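Local coordinates for protein ultraspiracle (Drosophila melanogaster, PDB 1HG4) that acts as a nuclear hormone receptor and transcription factor, its ligand-binding domain holding a phospholipid and locked in an inactive conformation, at residues S39-P43 and D44-A48; V76-D79 and D80-L84; A88-E91 and L92-N96; N146-K150 and A151-A155. All blocks are in the same frame, centred on the assembly; numbering follows the deposited sequence.

In the fold
Interactions 1 and 4 face each other across the head of the bound phospholipid. Their centres lie 14 Å apart, and Tyr45 OH meets Lys150 NZ at 3.1 Å. Both contacts touch the lipid, through Gln42 N on one side and Lys150 NZ on the other. Interactions 2 and 3 belong to one helix, 78-100, with centres 18 Å apart. Interaction 3 sits about 2 Å from the centre of the chain, and its Trp89 reaches within about 4 Å of the lipid. Interaction 2 starts that helix, well away from interaction 4, with centres 36 Å apart on opposite sides of the chain's centre, and it meets the second subunit.

Interaction 1 (S39-P43 and D44-A48); sequences STVQP and DYKGA. With LPP (2-(hexadecanoyloxy)-1-[(phosphonooxy)methyl]ethyl hexadecanoate), chain G.
Gln42 O and Tyr45 N form the first of two backbone bonds that turn the chain into helix 46-68. It measures 3.0 Å from Tyr45 N to Gln42 O. The second runs from Lys46 N to Pro43 O at 3.2 Å. Both are i to i+3 bonds. Tyr45 then stands at the N-cap position of the helix.

A second group is carbon packing against the turn. Val41 CG1 lies anti to its own N (chi1 171°), which sets it against the Tyr45 backbone, touching Tyr45 O. The apolar pair here is Val41 CG1 and Tyr45 CB, 4.3 Å apart. Lys46 runs its extended chain alongside the turn, with Lys46 CG near both Gln42 O and Pro43 O. The CB of Gln42 sits at the edge of the Tyr45 ring, 4.1 Å from Tyr45 CD2.

This loop and helix start border the mouth of the ligand pocket of the nuclear receptor ligand-binding domain. Val41, Gln42 and Tyr45 are all pocket residues.

The lipid makes a further group of contacts. Gln42 N donates a hydrogen bond of 3.2 Å to ester carbonyl oxygen O10 of LPP. Val41 CG2 touches the start of one acyl chain, 3.6 Å from LPP C14. The Tyr45 ring lies flat against the glycerol part, with LPP C8 over its centre, 3.5 Å from the plane. At the ring's CD1 corner, Tyr45 CD1 comes to 3.3 Å from LPP C29 of the second ester. Beyond the ring, Tyr45 OH makes a weak hydrogen bond with Lys150 NZ, a residue that also holds the phosphate.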
loop_
_atom_site.group_PDB
_atom_site.type_symbol
_atom_site.label_atom_id
_atom_site.label_comp_id
_atom_site.label_asym_id
_atom_site.label_seq_id
_atom_site.Cartn_x
_atom_site.Cartn_y
_atom_site.Cartn_z
ATOM N N SER A 39 2.623 -19.964 40.075
ATOM C CA SER A 39 3.816 -19.253 39.641
ATOM C C SER A 39 5.063 -19.946 40.170
ATOM O O SER A 39 5.121 -20.340 41.327
ATOM C CB SER A 39 3.778 -17.809 40.157
ATOM O OG SER A 39 2.577 -17.160 39.769
ATOM N N THR A 40 6.067 -20.079 39.319
ATOM C CA THR A 40 7.316 -20.714 39.704
ATOM C C THR A 40 8.240 -19.685 40.366
ATOM O O THR A 40 9.368 -19.445 39.917
ATOM C CB THR A 40 8.006 -21.316 38.470
ATOM O OG1 THR A 40 8.483 -20.264 37.613
ATOM C CG2 THR A 40 7.019 -22.178 37.694
ATOM N N VAL A 41 7.740 -19.078 41.435
ATOM C CA VAL A 41 8.471 -18.068 42.198
ATOM C C VAL A 41 8.495 -18.488 43.670
ATOM O O VAL A 41 7.463 -18.805 44.249
ATOM C CB VAL A 41 7.772 -16.673 42.068
ATOM C CG1 VAL A 41 8.388 -15.663 43.033
ATOM C CG2 VAL A 41 7.882 -16.165 40.634
ATOM N N GLN A 42 9.671 -18.509 44.275
ATOM C CA GLN A 42 9.771 -18.873 45.683
ATOM C C GLN A 42 8.882 -17.937 46.505
ATOM O O GLN A 42 8.764 -16.756 46.197
ATOM C CB GLN A 42 11.219 -18.745 46.162
ATOM C CG GLN A 42 12.219 -19.579 45.384
ATOM C CD GLN A 42 12.067 -21.071 45.629
ATOM O OE1 GLN A 42 12.389 -21.574 46.708
ATOM N NE2 GLN A 42 11.571 -21.786 44.625
ATOM N N PRO A 43 8.240 -18.457 47.559
ATOM C CA PRO A 43 7.364 -17.648 48.415
ATOM C C PRO A 43 7.997 -16.372 48.968
ATOM O O PRO A 43 7.362 -15.327 49.008
ATOM C CB PRO A 43 6.964 -18.624 49.519
ATOM C CG PRO A 43 8.104 -19.624 49.546
ATOM C CD PRO A 43 8.342 -19.833 48.071
ATOM N N ASP A 44 9.250 -16.453 49.391
ATOM C CA ASP A 44 9.933 -15.284 49.938
ATOM C C ASP A 44 10.126 -14.162 48.916
ATOM O O ASP A 44 10.389 -13.015 49.283
ATOM C CB ASP A 44 11.305 -15.671 50.498
ATOM C CG ASP A 44 11.215 -16.594 51.702
ATOM O OD1 ASP A 44 10.093 -16.843 52.222
ATOM O OD2 ASP A 44 12.290 -17.067 52.128
ATOM N N TYR A 45 10.012 -14.483 47.634
ATOM C CA TYR A 45 10.186 -13.457 46.631
ATOM C C TYR A 45 8.905 -13.066 45.896
ATOM O O TYR A 45 8.958 -12.461 44.835
ATOM C CB TYR A 45 11.271 -13.879 45.643
ATOM C CG TYR A 45 12.651 -13.995 46.264
ATOM C CD1 TYR A 45 13.517 -12.889 46.302
ATOM C CD2 TYR A 45 13.099 -15.208 46.808
ATOM C CE1 TYR A 45 14.805 -12.984 46.865
ATOM C CE2 TYR A 45 14.382 -15.323 47.374
ATOM C CZ TYR A 45 15.234 -14.208 47.398
ATOM O OH TYR A 45 16.509 -14.327 47.933
ATOM N N LYS A 46 7.756 -13.393 46.474
ATOM C CA LYS A 46 6.484 -13.046 45.858
ATOM C C LYS A 46 6.212 -11.544 45.934
ATOM O O LYS A 46 5.791 -10.941 44.952
ATOM C CB LYS A 46 5.339 -13.833 46.505
ATOM C CG LYS A 46 5.319 -15.300 46.087
ATOM C CD LYS A 46 4.005 -15.987 46.435
ATOM C CE LYS A 46 3.973 -17.408 45.875
ATOM N NZ LYS A 46 2.675 -18.111 46.132
ATOM N N GLY A 47 6.462 -10.948 47.096
ATOM C CA GLY A 47 6.248 -9.522 47.250
ATOM C C GLY A 47 7.003 -8.753 46.179
ATOM O O GLY A 47 6.431 -7.923 45.468
ATOM N N ALA A 48 8.291 -9.054 46.047
ATOM C CA ALA A 48 9.157 -8.398 45.075
ATOM C C ALA A 48 8.664 -8.549 43.640
ATOM O O ALA A 48 8.576 -7.571 42.900
ATOM C CB ALA A 48 10.568 -8.941 45.193
HETATM P P1 LPP G . 16.093 -19.438 44.251
HETATM O O2 LPP G . 17.616 -18.874 44.273
HETATM O O3 LPP G . 15.899 -20.165 45.689
HETATM O O4 LPP G . 15.802 -20.487 42.910
HETATM O O5 LPP G . 15.094 -18.141 44.275
HETATM C C6 LPP G . 15.591 -16.945 43.715
HETATM C C7 LPP G . 14.438 -16.012 43.360
HETATM C C8 LPP G . 14.933 -14.564 43.447
HETATM O O9 LPP G . 14.040 -16.280 42.025
HETATM O O27 LPP G . 13.977 -13.685 42.914
HETATM C C11 LPP G . 12.686 -16.477 41.882
HETATM O O10 LPP G . 11.905 -16.819 42.768
HETATM C C12 LPP G . 12.286 -16.216 40.437
HETATM C C13 LPP G . 11.786 -14.780 40.321
HETATM C C14 LPP G . 10.813 -14.654 39.163
HETATM C C15 LPP G . 11.457 -13.817 38.079
HETATM C C16 LPP G . 10.413 -12.925 37.436
HETATM C C17 LPP G . 11.124 -11.868 36.608
HETATM C C18 LPP G . 10.359 -11.647 35.317
HETATM C C19 LPP G . 11.228 -12.081 34.146
HETATM C C20 LPP G . 11.635 -10.852 33.344
HETATM C C21 LPP G . 11.185 -10.999 31.890
HETATM C C22 LPP G . 9.726 -10.574 31.745
HETATM C C23 LPP G . 9.640 -9.139 31.259
HETATM C C24 LPP G . 8.199 -8.671 31.413
HETATM C C25 LPP G . 8.047 -7.251 30.883
HETATM C C26 LPP G . 7.434 -7.274 29.488
HETATM C C29 LPP G . 14.332 -12.393 43.103
HETATM O O28 LPP G . 15.433 -11.989 43.453
HETATM C C30 LPP G . 13.115 -11.518 42.810
HETATM C C31 LPP G . 13.555 -10.143 42.300
HETATM C C32 LPP G . 13.161 -9.970 40.834
HETATM C C33 LPP G . 14.407 -9.654 40.002
HETATM C C34 LPP G . 14.012 -9.427 38.551
HETATM C C35 LPP G . 15.214 -8.920 37.761
HETATM C C36 LPP G . 14.741 -8.056 36.603
HETATM C C37 LPP G . 14.944 -8.799 35.287
HETATM C C38 LPP G . 15.304 -7.816 34.174
HETATM C C39 LPP G . 14.146 -7.696 33.191
HETATM C C40 LPP G . 13.385 -6.407 33.469
HETATM C C41 LPP G . 12.561 -6.014 32.261
HETATM C C42 LPP G . 11.283 -5.363 32.753
HETATM C C43 LPP G . 10.645 -4.564 31.625
HETATM C C44 LPP G . 9.481 -3.736 32.171
#

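Interaction 2 (V76-D79 and D80-L84); sequences VPLD and DQVIL
Val76 and Gln81 meet twice, once by carbon and once by a polar bond. Gln81 NE2 donates to Val76 O at 2.9 Å. The bond is nearly straight (167°), and Val76 O lies close to the amide plane of Gln81. The Gln81 chain is extended beyond CG (chi2 179°), which carries the amide back past the start of the helix. On the way, Gln81 CG packs against Val76 CG2 at 3.4 Å. The same methyl also touches Asp80 CB.

Pro77 is the N-cap residue of helix 78-100. Its carbonyl takes Gln81 N at 3.1 Å, and weakly Asp80 N as well. The Pro77 ring lies against the Asp80 carboxylate, with Pro77 CG 3.2 Å from Asp80 OD2. That carboxylate is held by the backbone N of Lys195 and of Ser196. It therefore ties the helix start to the chain just before helix 197-218.

Side-chain contact is looser further on. Val82 N bonds Leu78 O at 3.0 Å, but Leu78 CD2 stays 4.5 Å from Val82 CG2. Leu263 and Leu266 cover Leu78. Asp79 and Ile83 are partly exposed, and Asp79 O accepts a weak, 3.3 Å bond from Ile83 N. Arg216 of the second subunit packs on Leu78 and Gln81.

Two acidic groups meet backbone N-H groups at separate sites. Asp212 of the second subunit accepts Leu78 N at the start of helix 78-100. Asp80 serves the start of helix 197-218. Each helix end probably stabilises the negative charge beside it.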
loop_
_atom_site.group_PDB
_atom_site.type_symbol
_atom_site.label_atom_id
_atom_site.label_comp_id
_atom_site.label_asym_id
_atom_site.label_seq_id
_atom_site.Cartn_x
_atom_site.Cartn_y
_atom_site.Cartn_z
ATOM N N VAL A 76 -8.547 2.632 12.686
ATOM C CA VAL A 76 -8.559 1.298 12.136
ATOM C C VAL A 76 -9.583 0.506 12.923
ATOM O O VAL A 76 -9.937 0.871 14.041
ATOM C CB VAL A 76 -7.178 0.638 12.226
ATOM C CG1 VAL A 76 -6.145 1.577 11.648
ATOM C CG2 VAL A 76 -6.850 0.273 13.655
ATOM N N PRO A 77 -10.116 -0.566 12.330
ATOM C CA PRO A 77 -11.107 -1.336 13.091
ATOM C C PRO A 77 -10.538 -1.857 14.417
ATOM O O PRO A 77 -9.349 -2.183 14.521
ATOM C CB PRO A 77 -11.506 -2.455 12.120
ATOM C CG PRO A 77 -10.334 -2.553 11.158
ATOM C CD PRO A 77 -9.896 -1.124 10.981
ATOM N N LEU A 78 -11.399 -1.907 15.429
ATOM C CA LEU A 78 -11.033 -2.366 16.767
ATOM C C LEU A 78 -10.214 -3.652 16.742
ATOM O O LEU A 78 -9.208 -3.780 17.433
ATOM C CB LEU A 78 -12.296 -2.599 17.589
ATOM C CG LEU A 78 -12.434 -1.772 18.862
ATOM C CD1 LEU A 78 -13.768 -2.090 19.548
ATOM C CD2 LEU A 78 -11.252 -2.067 19.784
ATOM N N ASP A 79 -10.648 -4.613 15.937
ATOM C CA ASP A 79 -9.935 -5.873 15.865
ATOM C C ASP A 79 -8.484 -5.649 15.476
ATOM O O ASP A 79 -7.601 -6.346 15.954
ATOM C CB ASP A 79 -10.634 -6.838 14.895
ATOM C CG ASP A 79 -12.012 -7.282 15.404
ATOM O OD1 ASP A 79 -12.357 -6.965 16.567
ATOM O OD2 ASP A 79 -12.758 -7.949 14.653
ATOM N N ASP A 80 -8.232 -4.664 14.626
ATOM C CA ASP A 80 -6.865 -4.386 14.213
ATOM C C ASP A 80 -6.098 -3.764 15.377
ATOM O O ASP A 80 -4.943 -4.114 15.618
ATOM C CB ASP A 80 -6.825 -3.418 13.016
ATOM C CG ASP A 80 -7.007 -4.115 11.674
ATOM O OD1 ASP A 80 -6.828 -5.352 11.614
ATOM O OD2 ASP A 80 -7.311 -3.415 10.675
ATOM N N GLN A 81 -6.749 -2.845 16.089
ATOM C CA GLN A 81 -6.126 -2.146 17.209
ATOM C C GLN A 81 -5.634 -3.121 18.263
ATOM O O GLN A 81 -4.556 -2.940 18.842
ATOM C CB GLN A 81 -7.118 -1.170 17.841
ATOM C CG GLN A 81 -7.535 -0.026 16.932
ATOM C CD GLN A 81 -8.541 0.880 17.603
ATOM O OE1 GLN A 81 -8.405 1.200 18.787
ATOM N NE2 GLN A 81 -9.554 1.303 16.858
ATOM N N VAL A 82 -6.426 -4.156 18.499
ATOM C CA VAL A 82 -6.093 -5.172 19.485
ATOM C C VAL A 82 -4.863 -5.947 19.050
ATOM O O VAL A 82 -3.982 -6.213 19.863
ATOM C CB VAL A 82 -7.293 -6.153 19.694
ATOM C CG1 VAL A 82 -6.839 -7.410 20.425
ATOM C CG2 VAL A 82 -8.395 -5.453 20.474
ATOM N N ILE A 83 -4.802 -6.296 17.765
ATOM C CA ILE A 83 -3.676 -7.057 17.238
ATOM C C ILE A 83 -2.368 -6.268 17.293
ATOM O O ILE A 83 -1.311 -6.811 17.636
ATOM C CB ILE A 83 -3.961 -7.526 15.784
ATOM C CG1 ILE A 83 -5.086 -8.563 15.789
ATOM C CG2 ILE A 83 -2.715 -8.154 15.160
ATOM C CD1 ILE A 83 -5.471 -9.049 14.395
ATOM N N LEU A 84 -2.443 -4.981 16.978
ATOM C CA LEU A 84 -1.261 -4.119 16.989
ATOM C C LEU A 84 -0.676 -4.032 18.385
ATOM O O LEU A 84 0.539 -4.113 18.552
ATOM C CB LEU A 84 -1.616 -2.715 16.486
ATOM C CG LEU A 84 -2.021 -2.653 15.008
ATOM C CD1 LEU A 84 -2.611 -1.296 14.663
ATOM C CD2 LEU A 84 -0.808 -2.944 14.155
#

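Interaction 3 (A88-E91 and L92-N96); sequences AWIE and LLIAN
Ala88 O accepts the N-H of Leu92 at 2.9 Å. This is one of four i to i+4 bonds that carry helix 78-100 through the middle of the helical ligand-binding domain. The next two join Leu93 N to Trp89 O at 3.0 Å and Ile94 N to Ile90 O at 2.9 Å. The last runs from Ala95 N to Glu91 O at 3.1 Å. The helix is kinked at Ile90 and Glu91, whose N atoms lack a bond to the turn before.

Side chains then pair one turn apart. Ala88 CB and Leu92 CD1 are 4.2 Å apart, on the side facing helix 175-186. Ile90 and Ile94 lie side by side and point the same way, with Ile90 CG2 3.6 Å from Ile94 CD1. They pack on helix 225-250.

Trp89 and Leu93 face helix 46-68, where both touch Met63. Trp89 CG sits between its own N and carbonyl carbon (chi1 81°). The indole is placed so that Ile90 CG1 lies over one face, 3.3 Å from its plane. Trp89 is also a pocket residue and touches the bound phospholipid. Its benzo edge receives the leucine, near the ring plane: Leu93 CD1 is 3.8 Å from Trp89 CE3.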
loop_
_atom_site.group_PDB
_atom_site.type_symbol
_atom_site.label_atom_id
_atom_site.label_comp_id
_atom_site.label_asym_id
_atom_site.label_seq_id
_atom_site.Cartn_x
_atom_site.Cartn_y
_atom_site.Cartn_z
ATOM N N ALA A 88 3.091 -5.392 19.677
ATOM C CA ALA A 88 4.153 -4.467 20.069
ATOM C C ALA A 88 4.371 -4.165 21.558
ATOM O O ALA A 88 5.421 -3.611 21.902
ATOM C CB ALA A 88 3.981 -3.129 19.297
ATOM N N TRP A 89 3.436 -4.526 22.441
ATOM C CA TRP A 89 3.593 -4.184 23.867
ATOM C C TRP A 89 4.948 -4.447 24.531
ATOM O O TRP A 89 5.525 -3.524 25.121
ATOM C CB TRP A 89 2.467 -4.792 24.716
ATOM C CG TRP A 89 2.579 -6.238 25.107
ATOM C CD1 TRP A 89 2.172 -7.326 24.382
ATOM C CD2 TRP A 89 3.026 -6.750 26.372
ATOM N NE1 TRP A 89 2.326 -8.481 25.118
ATOM C CE2 TRP A 89 2.851 -8.158 26.343
ATOM C CE3 TRP A 89 3.555 -6.157 27.527
ATOM C CZ2 TRP A 89 3.190 -8.984 27.427
ATOM C CZ3 TRP A 89 3.892 -6.985 28.609
ATOM C CH2 TRP A 89 3.705 -8.381 28.546
ATOM N N ILE A 90 5.464 -5.672 24.446
ATOM C CA ILE A 90 6.757 -5.972 25.057
ATOM C C ILE A 90 7.882 -5.106 24.475
ATOM O O ILE A 90 8.703 -4.585 25.230
ATOM C CB ILE A 90 7.135 -7.470 24.895
ATOM C CG1 ILE A 90 6.100 -8.337 25.605
ATOM C CG2 ILE A 90 8.508 -7.740 25.494
ATOM C CD1 ILE A 90 6.320 -9.807 25.417
ATOM N N GLU A 91 7.915 -4.937 23.153
ATOM C CA GLU A 91 8.955 -4.128 22.536
ATOM C C GLU A 91 8.865 -2.668 22.954
ATOM O O GLU A 91 9.881 -1.980 23.075
ATOM C CB GLU A 91 8.886 -4.221 21.011
ATOM C CG GLU A 91 9.194 -5.601 20.462
ATOM C CD GLU A 91 9.138 -5.641 18.953
ATOM O OE1 GLU A 91 10.034 -5.072 18.293
ATOM O OE2 GLU A 91 8.186 -6.236 18.420
ATOM N N LEU A 92 7.649 -2.182 23.165
ATOM C CA LEU A 92 7.465 -0.794 23.575
ATOM C C LEU A 92 7.962 -0.617 24.997
ATOM O O LEU A 92 8.638 0.371 25.294
ATOM C CB LEU A 92 5.988 -0.383 23.471
ATOM C CG LEU A 92 5.432 -0.278 22.033
ATOM C CD1 LEU A 92 3.925 -0.018 22.083
ATOM C CD2 LEU A 92 6.136 0.829 21.253
ATOM N N LEU A 93 7.648 -1.575 25.875
ATOM C CA LEU A 93 8.105 -1.486 27.267
ATOM C C LEU A 93 9.626 -1.558 27.356
ATOM O O LEU A 93 10.248 -0.726 28.014
ATOM C CB LEU A 93 7.493 -2.590 28.131
ATOM C CG LEU A 93 5.973 -2.543 28.295
ATOM C CD1 LEU A 93 5.541 -3.476 29.413
ATOM C CD2 LEU A 93 5.541 -1.142 28.613
ATOM N N ILE A 94 10.222 -2.535 26.679
ATOM C CA ILE A 94 11.670 -2.704 26.701
ATOM C C ILE A 94 12.421 -1.525 26.105
ATOM O O ILE A 94 13.540 -1.240 26.525
ATOM C CB ILE A 94 12.085 -4.005 25.985
ATOM C CG1 ILE A 94 11.575 -5.198 26.788
ATOM C CG2 ILE A 94 13.608 -4.081 25.844
ATOM C CD1 ILE A 94 11.876 -6.530 26.143
ATOM N N ALA A 95 11.818 -0.839 25.137
ATOM C CA ALA A 95 12.460 0.328 24.528
ATOM C C ALA A 95 12.540 1.422 25.599
ATOM O O ALA A 95 13.525 2.151 25.695
ATOM C CB ALA A 95 11.656 0.825 23.319
ATOM N N ASN A 96 11.489 1.534 26.403
ATOM C CA ASN A 96 11.476 2.511 27.483
ATOM C C ASN A 96 12.491 2.168 28.578
ATOM O O ASN A 96 13.099 3.077 29.137
ATOM C CB ASN A 96 10.076 2.628 28.089
ATOM C CG ASN A 96 9.174 3.575 27.302
ATOM O OD1 ASN A 96 7.952 3.401 27.252
ATOM N ND2 ASN A 96 9.772 4.595 26.700
#

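Interaction 4 (N146-K150 and A151-A155); sequences NSAIK and AGVSA. With LPP (2-(hexadecanoyloxy)-1-[(phosphonooxy)methyl]ethyl hexadecanoate), chain G.
Ser147 O accepts the N-H of Ala151 at 2.8 Å, the last regular bond of helix 145-151. The CB of Ala151 points into the pocket, 3.7 Å from LPP C33.

Ala148 O takes Val153 N at 3.2 Å, and Gly152 N weakly. Ala148 CB packs on Ser154 CA, and more loosely on Val153 CG2.

Ile149 O accepts Gly152 N at 2.9 Å. This bond and the one from Val153 N to Ala148 O, with Gly152 at positive phi (78°), make a Schellman motif. It turns the chain directly into helix 154-171. On the outer side, Ile149 CG1 rests on Ser154 CB at 3.6 Å, which links the two helices across the turn. Val153, the N-cap residue of the second helix, sends CG2 to an acyl chain, 3.4 Å from LPP C37.

Lys150 bends at chi2 (-58°) and then runs straight past the glycerol. Its CD lies 3.7 Å from LPP C8. Lys150 NZ bonds LPP O2 on the phosphate at 3.0 Å. A positive amine at the pocket mouth and carbon surfaces within probably suit an anionic lipid with long acyl chains.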
loop_
_atom_site.group_PDB
_atom_site.type_symbol
_atom_site.label_atom_id
_atom_site.label_comp_id
_atom_site.label_asym_id
_atom_site.label_seq_id
_atom_site.Cartn_x
_atom_site.Cartn_y
_atom_site.Cartn_z
ATOM N N ASN A 146 23.006 -8.023 40.596
ATOM C CA ASN A 146 23.006 -9.120 41.559
ATOM C C ASN A 146 21.606 -9.699 41.710
ATOM O O ASN A 146 21.451 -10.909 41.897
ATOM C CB ASN A 146 23.547 -8.652 42.924
ATOM C CG ASN A 146 23.037 -7.267 43.331
ATOM O OD1 ASN A 146 21.853 -6.968 43.218
ATOM N ND2 ASN A 146 23.937 -6.427 43.826
ATOM N N SER A 147 20.588 -8.844 41.613
ATOM C CA SER A 147 19.206 -9.301 41.726
ATOM C C SER A 147 18.804 -10.083 40.484
ATOM O O SER A 147 18.092 -11.069 40.595
ATOM C CB SER A 147 18.257 -8.128 41.912
ATOM O OG SER A 147 18.548 -7.429 43.105
ATOM N N ALA A 148 19.251 -9.644 39.306
ATOM C CA ALA A 148 18.932 -10.355 38.058
ATOM C C ALA A 148 19.537 -11.746 38.188
ATOM O O ALA A 148 18.829 -12.745 38.151
ATOM C CB ALA A 148 19.522 -9.631 36.848
ATOM N N ILE A 149 20.852 -11.799 38.342
ATOM C CA ILE A 149 21.557 -13.065 38.531
ATOM C C ILE A 149 20.778 -13.922 39.525
ATOM O O ILE A 149 20.508 -15.087 39.271
ATOM C CB ILE A 149 22.966 -12.820 39.098
ATOM C CG1 ILE A 149 23.805 -12.064 38.057
ATOM C CG2 ILE A 149 23.605 -14.156 39.516
ATOM C CD1 ILE A 149 25.147 -11.546 38.572
ATOM N N LYS A 150 20.415 -13.323 40.656
ATOM C CA LYS A 150 19.653 -13.995 41.703
ATOM C C LYS A 150 18.352 -14.594 41.151
ATOM O O LYS A 150 18.006 -15.733 41.464
ATOM C CB LYS A 150 19.324 -12.989 42.812
ATOM C CG LYS A 150 19.424 -13.530 44.223
ATOM C CD LYS A 150 18.519 -14.722 44.451
ATOM C CE LYS A 150 18.683 -15.293 45.869
ATOM N NZ LYS A 150 17.824 -16.502 46.117
ATOM N N ALA A 151 17.629 -13.822 40.339
ATOM C CA ALA A 151 16.368 -14.281 39.743
ATOM C C ALA A 151 16.590 -15.203 38.530
ATOM O O ALA A 151 15.636 -15.764 37.980
ATOM C CB ALA A 151 15.531 -13.091 39.338
ATOM N N GLY A 152 17.846 -15.348 38.116
ATOM C CA GLY A 152 18.167 -16.210 36.997
ATOM C C GLY A 152 17.878 -15.615 35.634
ATOM O O GLY A 152 17.761 -16.347 34.656
ATOM N N VAL A 153 17.767 -14.293 35.561
ATOM C CA VAL A 153 17.477 -13.625 34.286
ATOM C C VAL A 153 18.524 -12.556 33.956
ATOM O O VAL A 153 18.210 -11.494 33.417
ATOM C CB VAL A 153 16.100 -12.963 34.325
ATOM C CG1 VAL A 153 15.025 -14.021 34.410
ATOM C CG2 VAL A 153 16.016 -12.022 35.531
ATOM N N SER A 154 19.775 -12.847 34.280
ATOM C CA SER A 154 20.843 -11.910 34.020
ATOM C C SER A 154 21.229 -11.840 32.541
ATOM O O SER A 154 21.796 -10.848 32.106
ATOM C CB SER A 154 22.067 -12.280 34.855
ATOM O OG SER A 154 22.473 -13.624 34.621
ATOM N N ALA A 155 20.937 -12.886 31.774
ATOM C CA ALA A 155 21.291 -12.892 30.350
ATOM C C ALA A 155 20.451 -11.860 29.596
ATOM O O ALA A 155 20.962 -11.123 28.751
ATOM C CB ALA A 155 21.072 -14.284 29.753
HETATM P P1 LPP G . 16.093 -19.438 44.251
HETATM O O2 LPP G . 17.616 -18.874 44.273
HETATM O O3 LPP G . 15.899 -20.165 45.689
HETATM O O4 LPP G . 15.802 -20.487 42.910
HETATM O O5 LPP G . 15.094 -18.141 44.275
HETATM C C6 LPP G . 15.591 -16.945 43.715
HETATM C C7 LPP G . 14.438 -16.012 43.360
HETATM C C8 LPP G . 14.933 -14.564 43.447
HETATM O O9 LPP G . 14.040 -16.280 42.025
HETATM O O27 LPP G . 13.977 -13.685 42.914
HETATM C C11 LPP G . 12.686 -16.477 41.882
HETATM O O10 LPP G . 11.905 -16.819 42.768
HETATM C C12 LPP G . 12.286 -16.216 40.437
HETATM C C13 LPP G . 11.786 -14.780 40.321
HETATM C C14 LPP G . 10.813 -14.654 39.163
HETATM C C15 LPP G . 11.457 -13.817 38.079
HETATM C C16 LPP G . 10.413 -12.925 37.436
HETATM C C17 LPP G . 11.124 -11.868 36.608
HETATM C C18 LPP G . 10.359 -11.647 35.317
HETATM C C19 LPP G . 11.228 -12.081 34.146
HETATM C C20 LPP G . 11.635 -10.852 33.344
HETATM C C21 LPP G . 11.185 -10.999 31.890
HETATM C C22 LPP G . 9.726 -10.574 31.745
HETATM C C23 LPP G . 9.640 -9.139 31.259
HETATM C C24 LPP G . 8.199 -8.671 31.413
HETATM C C25 LPP G . 8.047 -7.251 30.883
HETATM C C26 LPP G . 7.434 -7.274 29.488
HETATM C C29 LPP G . 14.332 -12.393 43.103
HETATM O O28 LPP G . 15.433 -11.989 43.453
HETATM C C30 LPP G . 13.115 -11.518 42.810
HETATM C C31 LPP G . 13.555 -10.143 42.300
HETATM C C32 LPP G . 13.161 -9.970 40.834
HETATM C C33 LPP G . 14.407 -9.654 40.002
HETATM C C34 LPP G . 14.012 -9.427 38.551
HETATM C C35 LPP G . 15.214 -8.920 37.761
HETATM C C36 LPP G . 14.741 -8.056 36.603
HETATM C C37 LPP G . 14.944 -8.799 35.287
HETATM C C38 LPP G . 15.304 -7.816 34.174
HETATM C C39 LPP G . 14.146 -7.696 33.191
HETATM C C40 LPP G . 13.385 -6.407 33.469
HETATM C C41 LPP G . 12.561 -6.014 32.261
HETATM C C42 LPP G . 11.283 -5.363 32.753
HETATM C C43 LPP G . 10.645 -4.564 31.625
HETATM C C44 LPP G . 9.481 -3.736 32.171
#